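Local coordinates for protein 4-hydroxy-tetrahydrodipicolinate synthase (Thermotoga maritima, PDB 1O5K) that probably catalyses the condensation of pyruvate, held as a Schiff base on a lysine, with aspartate semialdehyde to 4-hydroxy-tetrahydrodipicolinate, a step of lysine biosynthesis, at residues T56-T61 and P266-L271; V22-N27 and E33-L38; V39-E44 and M274-N279; F259-P264 and E290-L295. One frame throughout, in Å; residues are numbered along the deposited sequence.

Contact 1: T56-T61 and P266-L271; sequences TGESPT and PVKAAL
E58 and K268 run at each other from opposite directions and join in a buried salt bridge, K268 NZ lying 2.7 Å from E58 OE1. The ammonium reaches the carboxylate on its syn side, 22° out of the carboxylate plane, and the tail of the lysine follows it in, K268 CE lying 3.2 Å from E58 OE1. A bend at chi3 (141°) in an otherwise stretched K268 brings its end round to this oxygen. Three acceptors grip the ammonium, since NZ also bonds T23 O and E280 O; the other carboxylate oxygen, E58 OE2, takes the backbone N of R282. With both ends tied down, the ion pair probably keeps its charges despite its burial. A second, apolar touch has T56 CG2 4.2 Å from V267 CG1. T56 OG1 points to other partners, bonding N263 OD1 and O1 of the pyruvate-modified lysine at position 173, which agrees with its predicted pyruvate-binding role. In this TIM barrel the 56-61 loop leads from strand 49-52 to helix 64-78, and the contact pins it to helix 265-273, which also meets helix 290-302 through A269 and A270, while F25 of strand 25-26 packs on both E58 and K268.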
loop_
_atom_site.group_PDB
_atom_site.type_symbol
_atom_site.label_atom_id
_atom_site.label_comp_id
_atom_site.label_asym_id
_atom_site.label_seq_id
_atom_site.Cartn_x
_atom_site.Cartn_y
_atom_site.Cartn_z
ATOM N N THR A 56 10.376 -21.899 5.623
ATOM C CA THR A 56 9.941 -23.030 4.784
ATOM C C THR A 56 10.026 -24.354 5.541
ATOM O O THR A 56 9.313 -25.265 5.247
ATOM C CB THR A 56 10.778 -23.097 3.511
ATOM O OG1 THR A 56 10.703 -21.846 2.815
ATOM C CG2 THR A 56 10.239 -24.138 2.499
ATOM N N GLY A 57 10.929 -24.450 6.516
ATOM C CA GLY A 57 11.016 -25.640 7.355
ATOM C C GLY A 57 10.248 -25.532 8.668
ATOM O O GLY A 57 10.536 -26.246 9.646
ATOM N N GLU A 58 9.297 -24.609 8.744
ATOM C CA GLU A 58 8.393 -24.507 9.919
ATOM C C GLU A 58 9.134 -24.322 11.230
ATOM O O GLU A 58 8.715 -24.832 12.272
ATOM C CB GLU A 58 7.406 -25.672 9.979
ATOM C CG GLU A 58 6.363 -25.528 8.899
ATOM C CD GLU A 58 5.487 -26.729 8.725
ATOM O OE1 GLU A 58 5.788 -27.519 7.784
ATOM O OE2 GLU A 58 4.514 -26.860 9.520
ATOM N N SER A 59 10.183 -23.501 11.170
ATOM C CA SER A 59 10.905 -23.222 12.373
ATOM C C SER A 59 10.069 -22.827 13.595
ATOM O O SER A 59 10.465 -23.194 14.691
ATOM C CB SER A 59 12.032 -22.228 12.131
ATOM O OG SER A 59 11.543 -21.006 11.712
ATOM N N PRO A 60 8.949 -22.079 13.459
ATOM C CA PRO A 60 8.163 -21.704 14.629
ATOM C C PRO A 60 7.611 -22.881 15.425
ATOM O O PRO A 60 7.411 -22.750 16.622
ATOM C CB PRO A 60 7.001 -20.871 14.025
ATOM C CG PRO A 60 7.580 -20.331 12.845
ATOM C CD PRO A 60 8.392 -21.472 12.243
ATOM N N THR A 61 7.414 -24.030 14.773
ATOM C CA THR A 61 6.764 -25.154 15.408
ATOM C C THR A 61 7.639 -26.398 15.639
ATOM O O THR A 61 7.139 -27.449 16.079
ATOM C CB THR A 61 5.513 -25.570 14.630
ATOM O OG1 THR A 61 5.871 -25.877 13.304
ATOM C CG2 THR A 61 4.511 -24.440 14.557
ATOM N N PRO A 266 1.806 -24.727 0.146
ATOM C CA PRO A 266 1.841 -25.296 -1.230
ATOM C C PRO A 266 3.003 -26.230 -1.518
ATOM O O PRO A 266 2.788 -27.327 -2.062
ATOM C CB PRO A 266 1.937 -24.041 -2.114
ATOM C CG PRO A 266 1.274 -22.963 -1.233
ATOM C CD PRO A 266 1.931 -23.247 0.076
ATOM N N VAL A 267 4.192 -25.855 -1.077
ATOM C CA VAL A 267 5.379 -26.710 -1.390
ATOM C C VAL A 267 5.276 -28.116 -0.742
ATOM O O VAL A 267 5.622 -29.145 -1.382
ATOM C CB VAL A 267 6.705 -25.977 -1.103
ATOM C CG1 VAL A 267 6.988 -25.852 0.382
ATOM C CG2 VAL A 267 7.867 -26.696 -1.799
ATOM N N LYS A 268 4.701 -28.204 0.454
ATOM C CA LYS A 268 4.484 -29.510 1.068
ATOM C C LYS A 268 3.457 -30.308 0.271
ATOM O O LYS A 268 3.650 -31.486 0.076
ATOM C CB LYS A 268 4.123 -29.424 2.554
ATOM C CG LYS A 268 5.329 -29.141 3.443
ATOM C CD LYS A 268 5.029 -29.274 4.914
ATOM C CE LYS A 268 6.173 -29.906 5.641
ATOM N NZ LYS A 268 5.964 -30.091 7.077
ATOM N N ALA A 269 2.391 -29.659 -0.211
ATOM C CA ALA A 269 1.383 -30.381 -1.038
ATOM C C ALA A 269 2.018 -30.892 -2.349
ATOM O O ALA A 269 1.777 -32.005 -2.764
ATOM C CB ALA A 269 0.142 -29.527 -1.286
ATOM N N ALA A 270 2.883 -30.076 -2.940
ATOM C CA ALA A 270 3.663 -30.425 -4.118
ATOM C C ALA A 270 4.605 -31.630 -3.873
ATOM O O ALA A 270 4.624 -32.599 -4.649
ATOM C CB ALA A 270 4.465 -29.173 -4.600
ATOM N N LEU A 271 5.377 -31.580 -2.789
ATOM C CA LEU A 271 6.266 -32.701 -2.419
ATOM C C LEU A 271 5.476 -33.980 -2.175
ATOM O O LEU A 271 5.908 -35.109 -2.556
ATOM C CB LEU A 271 7.103 -32.312 -1.211
ATOM C CG LEU A 271 8.206 -31.291 -1.610
ATOM C CD1 LEU A 271 8.767 -30.689 -0.345
ATOM C CD2 LEU A 271 9.288 -31.946 -2.379
#

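Contact 2: V22-N27 and E33-L38; sequences VTPFKN and ESYERL
P24 lays its ring against the start of the Y35 side chain, the two crossing at about a right angle. Its CD comes 3.6 Å from Y35 CD1, while CG rests over the helix backbone, 3.8 Å from Y35 CA. The CA atoms of these two residues, 6.0 Å apart, mark the closest backbone approach, so the proline sits almost directly on the helix. On its other flank, P24 CB touches S34 CB at 4.2 Å. With CG anti to the backbone N (chi1 -176°) the Y35 ring extends toward V22, and chi2 (63°) turns its edge to the carbonyl: the oxygen V22 O lies near the ring plane, 3.6 Å from Y35 CE1. That oxygen is buried here and has no hydrogen-bond partner in the model, so the polarised ring edge is what it faces. One turn further along, L38 CD2 meets V22 CG2 at 3.5 Å, the two side chains again crossing at about a right angle. Apart from V22 O the touching groups are apolar, and the polar ends are bonded outside the interface: Y35 OH to T74 OG1, and S34 OG to D31 OD2. P24 is also backbone-bonded to D31, so the small 25-26/29-30 hairpin and the beginning of the helix are tied together. The packed layer joins the chain after strand 16-20 to helix 32-44, with helix 64-78 beside it, where L70 touches Y35, and helix 265-273 next to V22 and L38, both of which touch L271.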
loop_
_atom_site.group_PDB
_atom_site.type_symbol
_atom_site.label_atom_id
_atom_site.label_comp_id
_atom_site.label_asym_id
_atom_site.label_seq_id
_atom_site.Cartn_x
_atom_site.Cartn_y
_atom_site.Cartn_z
ATOM N N VAL A 22 12.066 -28.012 3.424
ATOM C CA VAL A 22 10.964 -28.340 4.336
ATOM C C VAL A 22 11.387 -29.334 5.437
ATOM O O VAL A 22 12.394 -30.014 5.336
ATOM C CB VAL A 22 9.726 -28.922 3.610
ATOM C CG1 VAL A 22 9.177 -27.996 2.515
ATOM C CG2 VAL A 22 10.052 -30.290 3.034
ATOM N N THR A 23 10.618 -29.312 6.527
ATOM C CA THR A 23 10.724 -30.235 7.616
ATOM C C THR A 23 9.541 -31.215 7.491
ATOM O O THR A 23 8.439 -30.882 7.873
ATOM C CB THR A 23 10.689 -29.469 8.963
ATOM O OG1 THR A 23 11.792 -28.539 9.029
ATOM C CG2 THR A 23 10.914 -30.438 10.101
ATOM N N PRO A 24 9.753 -32.422 6.950
ATOM C CA PRO A 24 8.651 -33.359 6.862
ATOM C C PRO A 24 8.212 -33.903 8.201
ATOM O O PRO A 24 9.036 -34.104 9.104
ATOM C CB PRO A 24 9.212 -34.493 5.991
ATOM C CG PRO A 24 10.462 -33.927 5.385
ATOM C CD PRO A 24 10.977 -32.960 6.357
ATOM N N PHE A 25 6.906 -34.118 8.317
ATOM C CA PHE A 25 6.294 -34.716 9.458
ATOM C C PHE A 25 5.479 -35.897 9.042
ATOM O O PHE A 25 4.941 -35.941 7.922
ATOM C CB PHE A 25 5.336 -33.748 10.180
ATOM C CG PHE A 25 5.976 -32.420 10.595
ATOM C CD1 PHE A 25 5.492 -31.200 10.105
ATOM C CD2 PHE A 25 7.052 -32.391 11.472
ATOM C CE1 PHE A 25 6.063 -30.002 10.484
ATOM C CE2 PHE A 25 7.631 -31.193 11.823
ATOM C CZ PHE A 25 7.155 -30.010 11.363
ATOM N N LYS A 26 5.385 -36.853 9.950
ATOM C CA LYS A 26 4.446 -37.988 9.819
ATOM C C LYS A 26 3.789 -38.228 11.168
ATOM O O LYS A 26 4.490 -38.311 12.177
ATOM C CB LYS A 26 5.176 -39.225 9.394
ATOM C CG LYS A 26 4.224 -40.408 9.175
ATOM C CD LYS A 26 4.787 -41.382 8.164
ATOM C CE LYS A 26 3.909 -42.619 8.084
ATOM N NZ LYS A 26 4.543 -43.640 7.198
ATOM N N ASN A 27 2.463 -38.327 11.220
ATOM C CA ASN A 27 1.757 -38.400 12.491
ATOM C C ASN A 27 2.170 -37.264 13.451
ATOM O O ASN A 27 2.240 -37.468 14.661
ATOM C CB ASN A 27 1.980 -39.771 13.174
ATOM C CG ASN A 27 1.376 -40.929 12.413
ATOM O OD1 ASN A 27 0.344 -40.770 11.778
ATOM N ND2 ASN A 27 1.983 -42.136 12.536
ATOM N N GLU A 33 13.112 -40.122 7.586
ATOM C CA GLU A 33 13.315 -40.975 6.401
ATOM C C GLU A 33 12.879 -40.238 5.127
ATOM O O GLU A 33 13.591 -40.233 4.123
ATOM C CB GLU A 33 12.617 -42.339 6.521
ATOM N N SER A 34 11.742 -39.569 5.167
ATOM C CA SER A 34 11.354 -38.743 4.047
ATOM C C SER A 34 12.331 -37.557 3.865
ATOM O O SER A 34 12.683 -37.212 2.753
ATOM C CB SER A 34 9.933 -38.209 4.238
ATOM O OG SER A 34 8.993 -39.272 4.106
ATOM N N TYR A 35 12.764 -36.956 4.955
ATOM C CA TYR A 35 13.737 -35.827 4.886
ATOM C C TYR A 35 14.983 -36.267 4.143
ATOM O O TYR A 35 15.467 -35.570 3.234
ATOM C CB TYR A 35 14.096 -35.399 6.284
ATOM C CG TYR A 35 15.000 -34.217 6.348
ATOM C CD1 TYR A 35 14.583 -32.997 5.862
ATOM C CD2 TYR A 35 16.299 -34.335 6.813
ATOM C CE1 TYR A 35 15.406 -31.869 5.926
ATOM C CE2 TYR A 35 17.137 -33.221 6.858
ATOM C CZ TYR A 35 16.702 -32.006 6.401
ATOM O OH TYR A 35 17.526 -30.891 6.445
ATOM N N GLU A 36 15.514 -37.428 4.513
ATOM C CA GLU A 36 16.753 -37.904 3.895
ATOM C C GLU A 36 16.613 -38.117 2.363
ATOM O O GLU A 36 17.538 -37.769 1.604
ATOM C CB GLU A 36 17.281 -39.137 4.617
ATOM C CG GLU A 36 18.397 -39.821 3.859
ATOM C CD GLU A 36 19.171 -40.825 4.686
ATOM O OE1 GLU A 36 20.045 -41.473 4.079
ATOM O OE2 GLU A 36 18.924 -40.941 5.914
ATOM N N ARG A 37 15.454 -38.609 1.915
ATOM C CA ARG A 37 15.140 -38.718 0.478
ATOM C C ARG A 37 15.174 -37.359 -0.222
ATOM O O ARG A 37 15.630 -37.242 -1.372
ATOM C CB ARG A 37 13.740 -39.318 0.232
ATOM C CG ARG A 37 13.613 -40.794 0.439
ATOM C CD ARG A 37 12.326 -41.421 -0.225
ATOM N NE ARG A 37 11.053 -40.930 0.329
ATOM C CZ ARG A 37 10.361 -41.528 1.312
ATOM N NH1 ARG A 37 10.801 -42.658 1.871
ATOM N NH2 ARG A 37 9.214 -41.002 1.743
ATOM N N LEU A 38 14.646 -36.356 0.458
ATOM C CA LEU A 38 14.609 -35.003 -0.068
ATOM C C LEU A 38 16.022 -34.409 -0.135
ATOM O O LEU A 38 16.367 -33.786 -1.134
ATOM C CB LEU A 38 13.662 -34.125 0.753
ATOM C CG LEU A 38 13.390 -32.760 0.158
ATOM C CD1 LEU A 38 12.904 -32.902 -1.305
ATOM C CD2 LEU A 38 12.395 -31.934 1.010
#

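Contact 3: V39-E44 and M274-N279; sequences VRYQLE and MGFIEN
The helical segment 39-44 faces an irregular run, 274-279, across a fairly wide gap: the nearest CA atoms, those of Y41 and F276, are 9.7 Å apart, and side chains bridge the distance. The second segment follows helix 265-273, which closes in a Schellman motif at G275, with positive phi (94°); the chain then turns so that F276 is aimed at the helix. The main touch is aromatic. F276 CZ stands over the centre of the Y41 ring, 3.5 Å above its plane and 3.6 Å from Y41 CG. The planes are inclined at 39° with centroids 4.7 Å apart, an oblique pairing in which one corner of the phenylalanine dips onto a face of the tyrosine. CG anti to the backbone N (chi1 -178°) directs the Y41 ring toward F276, and chi2 sets the turn of its face. At the far end of the tyrosine, M274 CE lies 3.8 Å from Y41 OH, brought in by a bend at chi3. The hydroxyl itself is bonded to V224 O, which anchors the outer end of the ring. Across these segments the attachment therefore rests mainly on van der Waals packing of the two rings at a partly exposed surface, with the M274 methyl beside the phenol oxygen, whose polar need is met by a loop carbonyl beyond.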
loop_
_atom_site.group_PDB
_atom_site.type_symbol
_atom_site.label_atom_id
_atom_site.label_comp_id
_atom_site.label_asym_id
_atom_site.label_seq_id
_atom_site.Cartn_x
_atom_site.Cartn_y
_atom_site.Cartn_z
ATOM N N VAL A 39 16.826 -34.611 0.912
ATOM C CA VAL A 39 18.212 -34.102 0.914
ATOM C C VAL A 39 18.961 -34.756 -0.253
ATOM O O VAL A 39 19.600 -34.069 -1.011
ATOM C CB VAL A 39 18.914 -34.364 2.237
ATOM C CG1 VAL A 39 20.424 -34.021 2.170
ATOM C CG2 VAL A 39 18.211 -33.578 3.363
ATOM N N ARG A 40 18.805 -36.067 -0.439
ATOM C CA ARG A 40 19.506 -36.745 -1.535
ATOM C C ARG A 40 19.103 -36.185 -2.928
ATOM O O ARG A 40 19.954 -35.968 -3.797
ATOM C CB ARG A 40 19.323 -38.254 -1.454
ATOM C CG ARG A 40 20.005 -38.844 -0.217
ATOM C CD ARG A 40 19.929 -40.392 -0.109
ATOM N NE ARG A 40 20.491 -40.774 1.190
ATOM C CZ ARG A 40 21.794 -40.744 1.492
ATOM N NH1 ARG A 40 22.703 -40.404 0.576
ATOM N NH2 ARG A 40 22.205 -41.070 2.715
ATOM N N TYR A 41 17.827 -35.884 -3.100
ATOM C CA TYR A 41 17.335 -35.198 -4.317
ATOM C C TYR A 41 17.979 -33.847 -4.562
ATOM O O TYR A 41 18.276 -33.509 -5.695
ATOM C CB TYR A 41 15.811 -35.079 -4.185
ATOM C CG TYR A 41 15.020 -34.459 -5.326
ATOM C CD1 TYR A 41 15.063 -34.991 -6.610
ATOM C CD2 TYR A 41 14.127 -33.412 -5.082
ATOM C CE1 TYR A 41 14.286 -34.461 -7.623
ATOM C CE2 TYR A 41 13.341 -32.874 -6.110
ATOM C CZ TYR A 41 13.402 -33.402 -7.359
ATOM O OH TYR A 41 12.586 -32.868 -8.360
ATOM N N GLN A 42 18.153 -33.049 -3.504
ATOM C CA GLN A 42 18.845 -31.775 -3.627
ATOM C C GLN A 42 20.310 -31.984 -4.065
ATOM O O GLN A 42 20.802 -31.311 -4.980
ATOM C CB GLN A 42 18.793 -31.029 -2.299
ATOM C CG GLN A 42 17.352 -30.730 -1.878
ATOM C CD GLN A 42 16.627 -29.849 -2.889
ATOM O OE1 GLN A 42 17.136 -28.815 -3.316
ATOM N NE2 GLN A 42 15.448 -30.261 -3.272
ATOM N N LEU A 43 20.994 -32.883 -3.380
ATOM C CA LEU A 43 22.415 -33.119 -3.577
ATOM C C LEU A 43 22.665 -33.606 -4.984
ATOM O O LEU A 43 23.603 -33.162 -5.645
ATOM C CB LEU A 43 22.942 -34.156 -2.597
ATOM C CG LEU A 43 23.169 -33.625 -1.167
ATOM C CD1 LEU A 43 23.376 -34.790 -0.209
ATOM C CD2 LEU A 43 24.328 -32.618 -1.109
ATOM N N GLU A 44 21.793 -34.496 -5.444
ATOM C CA GLU A 44 21.954 -35.122 -6.751
ATOM C C GLU A 44 21.704 -34.153 -7.909
ATOM O O GLU A 44 22.120 -34.395 -9.034
ATOM C CB GLU A 44 21.020 -36.329 -6.886
ATOM N N MET A 274 4.421 -35.487 -5.436
ATOM C CA MET A 274 5.588 -36.087 -6.043
ATOM C C MET A 274 6.047 -37.364 -5.325
ATOM O O MET A 274 6.934 -38.028 -5.809
ATOM C CB MET A 274 6.736 -35.068 -6.130
ATOM C CG MET A 274 6.432 -34.004 -7.166
ATOM S SD MET A 274 7.583 -32.583 -7.031
ATOM C CE MET A 274 8.836 -33.237 -7.982
ATOM N N GLY A 275 5.499 -37.661 -4.150
ATOM C CA GLY A 275 5.821 -38.923 -3.461
ATOM C C GLY A 275 6.944 -38.822 -2.449
ATOM O O GLY A 275 7.416 -39.820 -1.969
ATOM N N PHE A 276 7.324 -37.617 -2.050
ATOM C CA PHE A 276 8.479 -37.435 -1.160
ATOM C C PHE A 276 8.123 -37.406 0.328
ATOM O O PHE A 276 8.901 -37.914 1.146
ATOM C CB PHE A 276 9.221 -36.152 -1.474
ATOM C CG PHE A 276 10.175 -36.238 -2.607
ATOM C CD1 PHE A 276 9.879 -35.643 -3.822
ATOM C CD2 PHE A 276 11.405 -36.848 -2.451
ATOM C CE1 PHE A 276 10.773 -35.694 -4.869
ATOM C CE2 PHE A 276 12.303 -36.906 -3.512
ATOM C CZ PHE A 276 11.979 -36.324 -4.713
ATOM N N ILE A 277 6.991 -36.786 0.674
ATOM C CA ILE A 277 6.607 -36.557 2.079
ATOM C C ILE A 277 5.101 -36.756 2.223
ATOM O O ILE A 277 4.375 -36.823 1.212
ATOM C CB ILE A 277 7.001 -35.146 2.535
ATOM C CG1 ILE A 277 6.120 -34.073 1.870
ATOM C CG2 ILE A 277 8.440 -34.869 2.275
ATOM C CD1 ILE A 277 6.303 -32.658 2.530
ATOM N N GLU A 278 4.650 -36.875 3.468
ATOM C CA GLU A 278 3.243 -36.768 3.795
ATOM C C GLU A 278 2.898 -35.293 3.806
ATOM O O GLU A 278 3.771 -34.435 4.000
ATOM C CB GLU A 278 2.925 -37.324 5.174
ATOM C CG GLU A 278 3.393 -38.733 5.438
ATOM C CD GLU A 278 2.586 -39.777 4.699
ATOM O OE1 GLU A 278 1.605 -39.449 4.002
ATOM O OE2 GLU A 278 2.980 -40.946 4.796
ATOM N N ASN A 279 1.641 -34.991 3.511
ATOM C CA ASN A 279 1.185 -33.618 3.411
ATOM C C ASN A 279 0.708 -33.163 4.811
ATOM O O ASN A 279 -0.486 -33.049 5.057
ATOM C CB ASN A 279 0.096 -33.519 2.367
ATOM C CG ASN A 279 -0.349 -32.105 2.102
ATOM O OD1 ASN A 279 -1.448 -31.855 1.599
ATOM N ND2 ASN A 279 0.462 -31.199 2.436
#

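Contact 4: F259-P264 and E290-L295; sequences FVETNP and EKTVEL
T292 OG1 donates a hydrogen bond of 2.7 Å to E261 OE2, approaching the anti side of the carboxylate, 15° out of its plane. Next to it, V260 and T292 slide past one another in opposite directions, and V260 CG2 comes within 3.6 Å of T292 CG2. T292 thus uses both its branches: with OG1 anti to the carbonyl carbon (chi1 -64°) the hydroxyl turns to the glutamate, leaving the methyl for the valine. A turn on, L295 and V260 reach toward each other tip to tip, L295 CD2 lying 3.9 Å from V260 CG1. The loop 259-264 joins helix 241-257 to helix 265-273, and the contact sets it against the first turns of helix 290-302, so the loop between two of the helices that follow the TIM barrel is held against the third. E261 OE2 has a second donor, the backbone N of S289, just before that helix; two bonds therefore hold the carboxylate oxygen, and S289 OG in turn accepts from T292 N. Beyond E261 the loop borders the second subunit: T262 OG1 is hydrogen-bonded to K120 O of that neighbouring chain, and E261 packs on its T122. Deeper in the same loop, a cis peptide precedes P264, the N-cap residue of helix 265-273.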
loop_
_atom_site.group_PDB
_atom_site.type_symbol
_atom_site.label_atom_id
_atom_site.label_comp_id
_atom_site.label_asym_id
_atom_site.label_seq_id
_atom_site.Cartn_x
_atom_site.Cartn_y
_atom_site.Cartn_z
ATOM N N PHE A 259 3.117 -20.091 -3.892
ATOM C CA PHE A 259 2.734 -19.082 -2.949
ATOM C C PHE A 259 1.287 -18.649 -3.017
ATOM O O PHE A 259 0.930 -17.634 -2.461
ATOM C CB PHE A 259 3.705 -17.903 -3.108
ATOM C CG PHE A 259 5.089 -18.287 -2.818
ATOM C CD1 PHE A 259 5.577 -18.166 -1.541
ATOM C CD2 PHE A 259 5.898 -18.830 -3.809
ATOM C CE1 PHE A 259 6.901 -18.553 -1.246
ATOM C CE2 PHE A 259 7.200 -19.209 -3.524
ATOM C CZ PHE A 259 7.687 -19.065 -2.234
ATOM N N VAL A 260 0.421 -19.471 -3.607
ATOM C CA VAL A 260 -1.007 -19.127 -3.609
ATOM C C VAL A 260 -1.607 -19.228 -2.199
ATOM O O VAL A 260 -2.647 -18.649 -1.941
ATOM C CB VAL A 260 -1.815 -19.928 -4.642
ATOM C CG1 VAL A 260 -1.359 -19.577 -6.045
ATOM C CG2 VAL A 260 -1.679 -21.441 -4.433
ATOM N N GLU A 261 -0.987 -20.027 -1.332
ATOM C CA GLU A 261 -1.248 -19.995 0.095
ATOM C C GLU A 261 0.098 -19.827 0.726
ATOM O O GLU A 261 1.109 -20.062 0.083
ATOM C CB GLU A 261 -1.860 -21.305 0.570
ATOM C CG GLU A 261 -3.221 -21.530 -0.053
ATOM C CD GLU A 261 -3.942 -22.707 0.569
ATOM O OE1 GLU A 261 -4.277 -22.639 1.760
ATOM O OE2 GLU A 261 -4.147 -23.700 -0.133
ATOM N N THR A 262 0.115 -19.429 1.990
ATOM C CA THR A 262 1.381 -19.180 2.671
ATOM C C THR A 262 2.344 -20.363 2.576
ATOM O O THR A 262 1.999 -21.489 2.925
ATOM C CB THR A 262 1.093 -18.918 4.131
ATOM O OG1 THR A 262 0.268 -17.753 4.239
ATOM C CG2 THR A 262 2.414 -18.630 4.880
ATOM N N ASN A 263 3.594 -20.079 2.190
ATOM C CA ASN A 263 4.651 -21.079 2.149
ATOM C C ASN A 263 4.947 -21.464 3.605
ATOM O O ASN A 263 5.059 -20.558 4.445
ATOM C CB ASN A 263 5.895 -20.407 1.535
ATOM C CG ASN A 263 7.131 -21.202 1.683
ATOM O OD1 ASN A 263 8.108 -20.725 2.279
ATOM N ND2 ASN A 263 7.169 -22.372 1.077
ATOM N N PRO A 264 5.159 -22.740 3.936
ATOM C CA PRO A 264 5.253 -23.885 3.004
ATOM C C PRO A 264 4.006 -24.748 2.763
ATOM O O PRO A 264 4.154 -25.949 2.471
ATOM C CB PRO A 264 6.307 -24.730 3.665
ATOM C CG PRO A 264 6.046 -24.545 5.141
ATOM C CD PRO A 264 5.555 -23.119 5.304
ATOM N N GLU A 290 -7.975 -27.881 -1.738
ATOM C CA GLU A 290 -8.087 -28.694 -2.975
ATOM C C GLU A 290 -7.804 -27.908 -4.261
ATOM O O GLU A 290 -7.257 -28.449 -5.217
ATOM C CB GLU A 290 -9.496 -29.290 -3.101
ATOM C CG GLU A 290 -9.801 -30.353 -2.059
ATOM N N LYS A 291 -8.237 -26.651 -4.286
ATOM C CA LYS A 291 -7.918 -25.735 -5.373
ATOM C C LYS A 291 -6.410 -25.583 -5.591
ATOM O O LYS A 291 -5.955 -25.692 -6.728
ATOM C CB LYS A 291 -8.572 -24.354 -5.142
ATOM C CG LYS A 291 -10.059 -24.360 -5.521
ATOM C CD LYS A 291 -10.697 -22.986 -5.372
ATOM C CE LYS A 291 -12.227 -23.053 -5.528
ATOM N NZ LYS A 291 -12.870 -21.755 -5.101
ATOM N N THR A 292 -5.644 -25.376 -4.517
ATOM C CA THR A 292 -4.189 -25.251 -4.604
ATOM C C THR A 292 -3.584 -26.575 -5.086
ATOM O O THR A 292 -2.680 -26.602 -5.894
ATOM C CB THR A 292 -3.611 -24.894 -3.222
ATOM O OG1 THR A 292 -4.080 -23.592 -2.785
ATOM C CG2 THR A 292 -2.064 -24.816 -3.238
ATOM N N VAL A 293 -4.050 -27.675 -4.533
ATOM C CA VAL A 293 -3.497 -28.987 -4.918
ATOM C C VAL A 293 -3.706 -29.259 -6.415
ATOM O O VAL A 293 -2.806 -29.764 -7.108
ATOM C CB VAL A 293 -4.165 -30.103 -4.150
ATOM C CG1 VAL A 293 -3.695 -31.473 -4.712
ATOM C CG2 VAL A 293 -3.860 -29.994 -2.653
ATOM N N GLU A 294 -4.908 -28.926 -6.892
ATOM C CA GLU A 294 -5.315 -29.109 -8.287
ATOM C C GLU A 294 -4.394 -28.286 -9.198
ATOM O O GLU A 294 -3.905 -28.779 -10.212
ATOM C CB GLU A 294 -6.764 -28.626 -8.358
ATOM C CG GLU A 294 -7.671 -28.905 -9.516
ATOM C CD GLU A 294 -9.050 -28.344 -9.109
ATOM O OE1 GLU A 294 -9.879 -29.122 -8.560
ATOM O OE2 GLU A 294 -9.229 -27.094 -9.191
ATOM N N LEU A 295 -4.116 -27.054 -8.783
ATOM C CA LEU A 295 -3.222 -26.137 -9.517
ATOM C C LEU A 295 -1.800 -26.689 -9.518
ATOM O O LEU A 295 -1.140 -26.787 -10.546
ATOM C CB LEU A 295 -3.241 -24.751 -8.867
ATOM C CG LEU A 295 -2.148 -23.756 -9.296
ATOM C CD1 LEU A 295 -2.355 -23.429 -10.752
ATOM C CD2 LEU A 295 -2.195 -22.501 -8.455
#

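Along the chain contact 2 closes first, between neighbouring segments. Contacts 1 and 3 bring residues beyond 265 back to the N-terminal part, contact 1 falling within the span of contact 3; contact 4 lies wholly in the C-terminal part, its segments alternating with theirs. Contacts 2 and 3 share helix 32-44, their centres about 8 Å apart, and R37 NH2 to F276 O joins them. Contact 1 lies between contact 4 and this pair, its centre 10 to 12 Å from each of the three. The centres of contacts 2 and 4 are about 19 Å apart and the two do not touch. Contact 1 holds a predicted pyruvate-binding residue, with V22 of contact 2 near it; contacts 1 and 4 touch the second subunit.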